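Local structure of glycosyl hydrolase family 2, TIM barrel domain protein (Parabacteroides merdae ATCC 43184, 6DXU) at residues D[277-285]-D[377-385]; D[462-470]-D[477-485]. The protein probably hydrolyses beta-glucuronides, as a family 2 glycoside hydrolase of a bacterium from the human gut. All blocks are in the same frame, centred on the assembly; numbering follows the deposited sequence.

Contact 1: residues D[277-285]-D[377-385]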
loop_
_atom_site.group_PDB
_atom_site.type_symbol
_atom_site.label_atom_id
_atom_site.label_comp_id
_atom_site.label_asym_id
_atom_site.label_seq_id
_atom_site.Cartn_x
_atom_site.Cartn_y
_atom_site.Cartn_z
ATOM N N LEU D 277 -55.222 -3.543 -7.411
ATOM C CA LEU D 277 -54.119 -3.030 -8.206
ATOM C C LEU D 277 -53.696 -1.647 -7.727
ATOM O O LEU D 277 -54.523 -0.839 -7.297
ATOM C CB LEU D 277 -54.490 -2.976 -9.688
ATOM C CG LEU D 277 -54.911 -4.300 -10.338
ATOM C CD1 LEU D 277 -54.955 -4.163 -11.859
ATOM C CD2 LEU D 277 -53.951 -5.417 -9.939
ATOM N N TRP D 278 -52.399 -1.390 -7.803
ATOM C CA TRP D 278 -51.852 -0.059 -7.579
ATOM C C TRP D 278 -52.003 0.756 -8.857
ATOM O O TRP D 278 -51.701 0.272 -9.950
ATOM C CB TRP D 278 -50.370 -0.158 -7.178
ATOM C CG TRP D 278 -49.716 1.142 -6.778
ATOM C CD1 TRP D 278 -49.568 1.634 -5.506
ATOM C CD2 TRP D 278 -49.121 2.110 -7.653
ATOM N NE1 TRP D 278 -48.906 2.847 -5.542
ATOM C CE2 TRP D 278 -48.630 3.162 -6.845
ATOM C CE3 TRP D 278 -48.955 2.190 -9.041
ATOM C CZ2 TRP D 278 -47.983 4.282 -7.381
ATOM C CZ3 TRP D 278 -48.313 3.299 -9.571
ATOM C CH2 TRP D 278 -47.831 4.329 -8.742
ATOM N N ASP D 279 -52.467 1.991 -8.718
ATOM C CA ASP D 279 -52.732 2.876 -9.841
ATOM C C ASP D 279 -52.362 4.300 -9.446
ATOM O O ASP D 279 -52.274 4.619 -8.262
ATOM C CB ASP D 279 -54.209 2.764 -10.261
ATOM C CG ASP D 279 -54.617 3.823 -11.246
ATOM O OD1 ASP D 279 -55.275 4.788 -10.796
ATOM O OD2 ASP D 279 -54.267 3.718 -12.444
ATOM N N VAL D 280 -52.115 5.156 -10.448
ATOM C CA VAL D 280 -51.748 6.535 -10.128
ATOM C C VAL D 280 -52.937 7.320 -9.590
ATOM O O VAL D 280 -52.747 8.298 -8.858
ATOM C CB VAL D 280 -51.112 7.252 -11.334
ATOM C CG1 VAL D 280 -49.728 6.630 -11.657
ATOM C CG2 VAL D 280 -52.027 7.231 -12.549
ATOM N N ASP D 281 -54.166 6.918 -9.919
ATOM C CA ASP D 281 -55.321 7.619 -9.370
ATOM C C ASP D 281 -55.780 7.023 -8.053
ATOM O O ASP D 281 -56.256 7.759 -7.176
ATOM C CB ASP D 281 -56.482 7.601 -10.370
ATOM C CG ASP D 281 -56.172 8.388 -11.629
ATOM O OD1 ASP D 281 -56.474 7.888 -12.733
ATOM O OD2 ASP D 281 -55.609 9.495 -11.517
ATOM N N VAL D 282 -55.631 5.713 -7.889
ATOM C CA VAL D 282 -55.978 5.017 -6.652
ATOM C C VAL D 282 -54.766 4.196 -6.215
ATOM O O VAL D 282 -54.716 2.981 -6.458
ATOM C CB VAL D 282 -57.233 4.145 -6.850
ATOM C CG1 VAL D 282 -57.720 3.564 -5.527
ATOM C CG2 VAL D 282 -58.340 4.968 -7.498
ATOM N N PRO D 283 -53.753 4.815 -5.601
ATOM C CA PRO D 283 -52.585 4.051 -5.134
ATOM C C PRO D 283 -52.984 3.211 -3.932
ATOM O O PRO D 283 -53.421 3.742 -2.910
ATOM C CB PRO D 283 -51.574 5.140 -4.751
ATOM C CG PRO D 283 -52.423 6.335 -4.432
ATOM C CD PRO D 283 -53.614 6.259 -5.347
ATOM N N GLN D 284 -52.900 1.897 -4.077
ATOM C CA GLN D 284 -53.268 0.995 -2.995
ATOM C C GLN D 284 -52.138 -0.002 -2.817
ATOM O O GLN D 284 -51.629 -0.538 -3.803
ATOM C CB GLN D 284 -54.608 0.294 -3.282
ATOM C CG GLN D 284 -55.781 1.278 -3.299
ATOM C CD GLN D 284 -57.143 0.609 -3.393
ATOM O OE1 GLN D 284 -57.597 0.239 -4.475
ATOM N NE2 GLN D 284 -57.809 0.470 -2.256
ATOM N N LEU D 285 -51.748 -0.240 -1.568
ATOM C CA LEU D 285 -50.590 -1.056 -1.245
ATOM C C LEU D 285 -50.986 -2.215 -0.342
ATOM O O LEU D 285 -51.848 -2.084 0.529
ATOM C CB LEU D 285 -49.518 -0.207 -0.537
ATOM C CG LEU D 285 -49.108 1.040 -1.320
ATOM C CD1 LEU D 285 -48.488 2.093 -0.409
ATOM C CD2 LEU D 285 -48.119 0.577 -2.349
ATOM N N LEU D 377 -43.444 8.248 -0.560
ATOM C CA LEU D 377 -44.485 9.200 -0.924
ATOM C C LEU D 377 -44.990 8.950 -2.340
ATOM O O LEU D 377 -46.185 9.109 -2.609
ATOM C CB LEU D 377 -43.975 10.636 -0.774
ATOM C CG LEU D 377 -43.931 11.119 0.674
ATOM C CD1 LEU D 377 -43.036 12.347 0.819
ATOM C CD2 LEU D 377 -45.361 11.426 1.129
ATOM N N CYS D 378 -44.104 8.549 -3.256
ATOM C CA CYS D 378 -44.559 8.214 -4.606
ATOM C C CYS D 378 -45.476 6.995 -4.597
ATOM O O CYS D 378 -46.472 6.952 -5.336
ATOM C CB CYS D 378 -43.369 7.985 -5.537
ATOM S SG CYS D 378 -42.412 9.509 -5.896
ATOM N N ASP D 379 -45.144 5.981 -3.791
ATOM C CA ASP D 379 -46.044 4.837 -3.646
ATOM C C ASP D 379 -47.406 5.274 -3.120
ATOM O O ASP D 379 -48.447 4.779 -3.570
ATOM C CB ASP D 379 -45.463 3.812 -2.678
ATOM C CG ASP D 379 -44.266 3.058 -3.235
ATOM O OD1 ASP D 379 -44.022 3.051 -4.463
ATOM O OD2 ASP D 379 -43.565 2.447 -2.399
ATOM N N GLU D 380 -47.411 6.155 -2.114
ATOM C CA GLU D 380 -48.645 6.514 -1.425
ATOM C C GLU D 380 -49.473 7.500 -2.215
ATOM O O GLU D 380 -50.704 7.497 -2.104
ATOM C CB GLU D 380 -48.342 7.128 -0.063
ATOM C CG GLU D 380 -47.793 6.141 0.931
ATOM C CD GLU D 380 -47.314 6.818 2.197
ATOM O OE1 GLU D 380 -47.653 8.014 2.399
ATOM O OE2 GLU D 380 -46.598 6.153 2.982
ATOM N N LEU D 381 -48.831 8.358 -2.993
ATOM C CA LEU D 381 -49.559 9.391 -3.718
ATOM C C LEU D 381 -49.913 8.994 -5.142
ATOM O O LEU D 381 -50.738 9.668 -5.759
ATOM C CB LEU D 381 -48.745 10.687 -3.751
ATOM C CG LEU D 381 -48.559 11.401 -2.407
ATOM C CD1 LEU D 381 -47.503 12.476 -2.557
ATOM C CD2 LEU D 381 -49.879 12.015 -1.936
ATOM N N GLY D 382 -49.281 7.961 -5.689
ATOM C CA GLY D 382 -49.551 7.521 -7.046
ATOM C C GLY D 382 -48.725 8.237 -8.099
ATOM O O GLY D 382 -49.275 8.809 -9.046
ATOM N N ILE D 383 -47.401 8.207 -7.956
ATOM C CA ILE D 383 -46.488 8.871 -8.882
ATOM C C ILE D 383 -45.477 7.832 -9.347
ATOM O O ILE D 383 -44.696 7.327 -8.533
ATOM C CB ILE D 383 -45.773 10.067 -8.235
ATOM C CG1 ILE D 383 -46.796 11.090 -7.734
ATOM C CG2 ILE D 383 -44.767 10.697 -9.223
ATOM C CD1 ILE D 383 -46.154 12.247 -6.940
ATOM N N LEU D 384 -45.503 7.493 -10.638
ATOM C CA LEU D 384 -44.526 6.566 -11.198
ATOM C C LEU D 384 -43.131 7.203 -11.196
ATOM O O LEU D 384 -42.986 8.429 -11.214
ATOM C CB LEU D 384 -44.924 6.163 -12.616
ATOM C CG LEU D 384 -46.232 5.363 -12.694
ATOM C CD1 LEU D 384 -46.838 5.424 -14.094
ATOM C CD2 LEU D 384 -45.985 3.929 -12.260
ATOM N N VAL D 385 -42.093 6.360 -11.192
ATOM C CA VAL D 385 -40.737 6.824 -10.905
ATOM C C VAL D 385 -39.720 6.290 -11.910
ATOM O O VAL D 385 -39.677 5.086 -12.199
ATOM C CB VAL D 385 -40.316 6.431 -9.474
ATOM C CG1 VAL D 385 -38.805 6.592 -9.267
ATOM C CG2 VAL D 385 -41.076 7.271 -8.463
HETATM O O HOH W 1 -52.103 5.438 -0.679
#
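Trp278 and Pro283 carry an interdomain contact, in which a loop of the immunoglobulin-like beta-sandwich domain packs against the carboxyl end of helix 372-381, at the turn into strand 384-388 of the TIM barrel. By the usual topology of that barrel, this is the end remote from the active-site mouth. The last carbonyls of a helix need new donors, and here another domain supplies one. Trp278 NE1 gives its hydrogen to Asp379 O at 2.8 Å, nearly straight (164°), lying on a carbonyl lone pair and in the plane of the indole. The neighbouring Cys378 O is already taken by the backbone N of both Gly382 and Ile383. With CG anti to the backbone N (chi1 -174°), the Trp278 ring extends over to the turn, where CZ2 lies 3.6 Å from Gly382 CA and CZ3 meets Leu384 CD2 at 3.6 Å. Gly382 has a positive phi, and a beta carbon there would collide with Val280 O. Val280 crosses Leu384 at about a right angle, CG1 against CG at 3.9 Å. The Pro283 ring sits on the carbonyls at the last turn of the helix, its CG 3.1 Å from Glu380 O. The carboxylates of the helix point to other partners: Asp379 binds His419 and the N of Ala421, whereas Glu380 forms a salt bridge with Arg304, a further tie to the sandwich. Within the loop, Asp279 OD1 accepts from Asp281 N, an Asx turn, and from Val282 N, completing an Asx motif. One water donates to both Pro283 O and Glu380 O, 2.9 Å from the latter.

Contact 2: residues D[462-470]-D[477-485]; sequences TRMTAIRRC and VDVYSPSIW
Strands 464-468 and 479-481 are neighbouring parallel strands of the TIM barrel, and the bridges Ala466-Val479, Ile467-Tyr480 and Arg468-Ser481 set their register. The bonds run from Val479 N to Thr465 O, from Ser481 N to Ile467 O and from Arg469 N to Ser481 O; at Val479 O the close partner is Ala466 CA, a CA-H...O contact of 3.0 Å. Side chains secure the start of the pair. Asp478 OD2 takes the N-H of Thr465 at 2.8 Å, almost straight (174°) and on its anti side, while Asp478 N returns a bond of 3.1 Å to Thr465 OG1. The return bond is possible because OG1 stands between its own N and carbonyl carbon (chi1 65°). His457 and His453 of helix 442-459 bind Asp478 OD2 and Thr465 OG1 respectively, so the helix shares this knot of polar atoms. Beside it the bent chain of Met464 lays SD 3.7 Å from Asp478 CB. On the face bearing Ile467 and Tyr480, Ile467 CG1 touches the edge of the tyrosine ring at CD1, and its CG2 meets Val477 CG1. The ring reaches on past the strand end, where OH accepts from Cys470 N at 2.9 Å. A phenylalanine at Tyr480 would lack the hydroxyl and would probably leave the N-H of Cys470 without this acceptor and the turn after the strand less firmly held. Opposite, the extended Arg468 donates to Val513 O through NE and forms a salt bridge with Glu430 through NH1. Its NH2 donates in plane to two waters, one shared with Ile484 N, the other with Ser483 OG, and lies 3.3 Å from Trp485 NE1 without bonding, both being donors.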
loop_
_atom_site.group_PDB
_atom_site.type_symbol
_atom_site.label_atom_id
_atom_site.label_comp_id
_atom_site.label_asym_id
_atom_site.label_seq_id
_atom_site.Cartn_x
_atom_site.Cartn_y
_atom_site.Cartn_z
ATOM N N THR D 462 -37.828 -6.916 -14.092
ATOM C CA THR D 462 -39.197 -6.428 -14.182
ATOM C C THR D 462 -39.261 -4.948 -14.506
ATOM O O THR D 462 -40.362 -4.405 -14.647
ATOM C CB THR D 462 -39.973 -6.667 -12.877
ATOM O OG1 THR D 462 -39.580 -5.695 -11.892
ATOM C CG2 THR D 462 -39.747 -8.078 -12.352
ATOM N N ARG D 463 -38.126 -4.260 -14.580
ATOM C CA ARG D 463 -38.170 -2.837 -14.870
ATOM C C ARG D 463 -37.309 -2.527 -16.091
ATOM O O ARG D 463 -36.481 -3.338 -16.520
ATOM C CB ARG D 463 -37.741 -2.049 -13.636
ATOM C CG ARG D 463 -38.804 -2.241 -12.536
ATOM C CD ARG D 463 -38.401 -1.523 -11.332
ATOM N NE ARG D 463 -39.434 -1.408 -10.306
ATOM C CZ ARG D 463 -39.472 -2.140 -9.205
ATOM N NH1 ARG D 463 -38.549 -3.077 -8.999
ATOM N NH2 ARG D 463 -40.398 -1.893 -8.288
ATOM N N MET D 464 -37.557 -1.364 -16.680
ATOM C CA MET D 464 -36.850 -0.921 -17.872
ATOM C C MET D 464 -35.625 -0.094 -17.485
ATOM O O MET D 464 -35.642 0.640 -16.497
ATOM C CB MET D 464 -37.767 -0.078 -18.760
ATOM C CG MET D 464 -39.058 -0.784 -19.226
ATOM S SD MET D 464 -38.641 -2.061 -20.433
ATOM C CE MET D 464 -39.170 -1.239 -21.933
ATOM N N THR D 465 -34.557 -0.225 -18.268
ATOM C CA THR D 465 -33.433 0.698 -18.143
ATOM C C THR D 465 -33.628 1.885 -19.084
ATOM O O THR D 465 -34.320 1.796 -20.107
ATOM C CB THR D 465 -32.091 0.020 -18.454
ATOM O OG1 THR D 465 -32.067 -0.375 -19.832
ATOM C CG2 THR D 465 -31.866 -1.199 -17.567
ATOM N N ALA D 466 -32.978 2.997 -18.752
ATOM C CA ALA D 466 -33.063 4.184 -19.595
ATOM C C ALA D 466 -31.831 5.054 -19.409
ATOM O O ALA D 466 -31.127 4.958 -18.401
ATOM C CB ALA D 466 -34.318 5.019 -19.289
ATOM N N ILE D 467 -31.593 5.928 -20.395
ATOM C CA ILE D 467 -30.653 7.041 -20.275
ATOM C C ILE D 467 -31.261 8.247 -20.977
ATOM O O ILE D 467 -32.240 8.134 -21.718
ATOM C CB ILE D 467 -29.263 6.747 -20.881
ATOM C CG1 ILE D 467 -29.375 6.420 -22.376
ATOM C CG2 ILE D 467 -28.557 5.637 -20.131
ATOM C CD1 ILE D 467 -27.999 6.188 -23.045
ATOM N N ARG D 468 -30.647 9.412 -20.746
ATOM C CA ARG D 468 -31.018 10.653 -21.416
ATOM C C ARG D 468 -29.808 11.248 -22.133
ATOM O O ARG D 468 -28.727 11.383 -21.544
ATOM C CB ARG D 468 -31.589 11.675 -20.428
ATOM C CG ARG D 468 -31.992 12.971 -21.113
ATOM C CD ARG D 468 -32.488 14.055 -20.150
ATOM N NE ARG D 468 -32.728 15.254 -20.943
ATOM C CZ ARG D 468 -31.784 16.120 -21.286
ATOM N NH1 ARG D 468 -30.533 15.951 -20.855
ATOM N NH2 ARG D 468 -32.090 17.161 -22.054
ATOM N N ARG D 469 -30.003 11.590 -23.407
ATOM C CA ARG D 469 -29.060 12.308 -24.271
ATOM C C ARG D 469 -27.672 11.652 -24.309
ATOM O O ARG D 469 -26.680 12.149 -23.767
ATOM C CB ARG D 469 -28.934 13.784 -23.883
ATOM C CG ARG D 469 -28.461 14.619 -25.084
ATOM C CD ARG D 469 -27.892 15.960 -24.660
ATOM N NE ARG D 469 -26.449 15.871 -24.460
ATOM C CZ ARG D 469 -25.661 16.925 -24.278
ATOM N NH1 ARG D 469 -26.188 18.146 -24.272
ATOM N NH2 ARG D 469 -24.353 16.752 -24.089
ATOM N N CYS D 470 -27.622 10.527 -25.008
ATOM C CA CYS D 470 -26.338 9.972 -25.449
ATOM C C CYS D 470 -26.664 9.131 -26.686
ATOM O O CYS D 470 -26.936 7.933 -26.584
ATOM C CB CYS D 470 -25.653 9.160 -24.364
ATOM S SG CYS D 470 -23.994 8.619 -24.853
ATOM N N VAL D 477 -30.104 0.778 -24.157
ATOM C CA VAL D 477 -31.072 0.804 -23.068
ATOM C C VAL D 477 -32.458 0.436 -23.582
ATOM O O VAL D 477 -32.739 0.479 -24.783
ATOM C CB VAL D 477 -31.097 2.188 -22.388
ATOM C CG1 VAL D 477 -29.793 2.429 -21.673
ATOM C CG2 VAL D 477 -31.336 3.268 -23.435
ATOM N N ASP D 478 -33.348 0.101 -22.644
ATOM C CA ASP D 478 -34.731 -0.217 -23.006
ATOM C C ASP D 478 -35.488 1.017 -23.479
ATOM O O ASP D 478 -36.207 0.966 -24.481
ATOM C CB ASP D 478 -35.459 -0.837 -21.814
ATOM C CG ASP D 478 -34.843 -2.143 -21.373
ATOM O OD1 ASP D 478 -34.551 -2.976 -22.246
ATOM O OD2 ASP D 478 -34.656 -2.344 -20.158
ATOM N N VAL D 479 -35.353 2.129 -22.753
ATOM C CA VAL D 479 -36.117 3.357 -22.972
ATOM C C VAL D 479 -35.123 4.504 -23.126
ATOM O O VAL D 479 -34.124 4.560 -22.409
ATOM C CB VAL D 479 -37.090 3.620 -21.800
ATOM C CG1 VAL D 479 -37.746 5.011 -21.900
ATOM C CG2 VAL D 479 -38.151 2.511 -21.694
ATOM N N TYR D 480 -35.367 5.396 -24.083
ATOM C CA TYR D 480 -34.406 6.445 -24.404
ATOM C C TYR D 480 -35.077 7.813 -24.443
ATOM O O TYR D 480 -36.192 7.947 -24.951
ATOM C CB TYR D 480 -33.724 6.181 -25.749
ATOM C CG TYR D 480 -32.681 7.224 -26.074
ATOM C CD1 TYR D 480 -31.429 7.184 -25.467
ATOM C CD2 TYR D 480 -32.941 8.245 -26.990
ATOM C CE1 TYR D 480 -30.467 8.146 -25.745
ATOM C CE2 TYR D 480 -31.979 9.210 -27.282
ATOM C CZ TYR D 480 -30.747 9.152 -26.651
ATOM O OH TYR D 480 -29.778 10.094 -26.918
ATOM N N SER D 481 -34.395 8.825 -23.897
ATOM C CA SER D 481 -34.802 10.223 -24.026
ATOM C C SER D 481 -33.746 11.029 -24.764
ATOM O O SER D 481 -32.575 11.025 -24.363
ATOM C CB SER D 481 -35.043 10.874 -22.654
ATOM O OG SER D 481 -35.490 12.221 -22.816
ATOM N N PRO D 482 -34.112 11.729 -25.834
ATOM C CA PRO D 482 -33.199 12.712 -26.419
ATOM C C PRO D 482 -33.275 14.035 -25.673
ATOM O O PRO D 482 -33.984 14.144 -24.666
ATOM C CB PRO D 482 -33.723 12.851 -27.853
ATOM C CG PRO D 482 -35.221 12.726 -27.653
ATOM C CD PRO D 482 -35.386 11.654 -26.567
ATOM N N SER D 483 -32.573 15.047 -26.176
ATOM C CA SER D 483 -32.668 16.407 -25.667
ATOM C C SER D 483 -33.631 17.191 -26.552
ATOM O O SER D 483 -33.373 17.368 -27.747
ATOM C CB SER D 483 -31.289 17.069 -25.645
ATOM O OG SER D 483 -31.377 18.413 -25.215
ATOM N N ILE D 484 -34.745 17.638 -25.981
ATOM C CA ILE D 484 -35.741 18.429 -26.705
ATOM C C ILE D 484 -36.116 19.603 -25.814
ATOM O O ILE D 484 -36.918 19.458 -24.885
ATOM C CB ILE D 484 -36.982 17.623 -27.098
ATOM C CG1 ILE D 484 -36.611 16.404 -27.952
ATOM C CG2 ILE D 484 -37.964 18.513 -27.871
ATOM C CD1 ILE D 484 -37.817 15.472 -28.167
ATOM N N TRP D 485 -35.540 20.768 -26.095
ATOM C CA TRP D 485 -35.827 21.980 -25.340
ATOM C C TRP D 485 -36.424 23.043 -26.257
ATOM O O TRP D 485 -35.870 24.141 -26.378
ATOM C CB TRP D 485 -34.542 22.490 -24.678
ATOM C CG TRP D 485 -34.145 21.744 -23.440
ATOM C CD1 TRP D 485 -33.302 20.673 -23.353
ATOM C CD2 TRP D 485 -34.561 22.039 -22.105
ATOM N NE1 TRP D 485 -33.187 20.268 -22.039
ATOM C CE2 TRP D 485 -33.944 21.100 -21.254
ATOM C CE3 TRP D 485 -35.398 23.010 -21.546
ATOM C CZ2 TRP D 485 -34.136 21.104 -19.873
ATOM C CZ3 TRP D 485 -35.587 23.014 -20.176
ATOM C CH2 TRP D 485 -34.964 22.067 -19.356
HETATM O O HOH W 2 -34.847 16.781 -23.204
HETATM O O HOH W 3 -29.590 18.791 -22.885
#

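In the fold
From the N terminus, the chain first builds two beta-rich domains, and the loop 277-285 belongs to the second, just before the barrel. Contact 1 closes 92 residues later, when the first part of the barrel has been laid down, and fastens that domain to it. Contact 2 opens and closes afterwards; the two are in series, neither nested nor crossed. Its loop is short, six residues without a helix, and its tie is internal to the barrel. Both reach one sheet: strand 384-388 pairs with 422-429, which pairs with 464-468. Their centres lie 22 Å apart, and they do not touch.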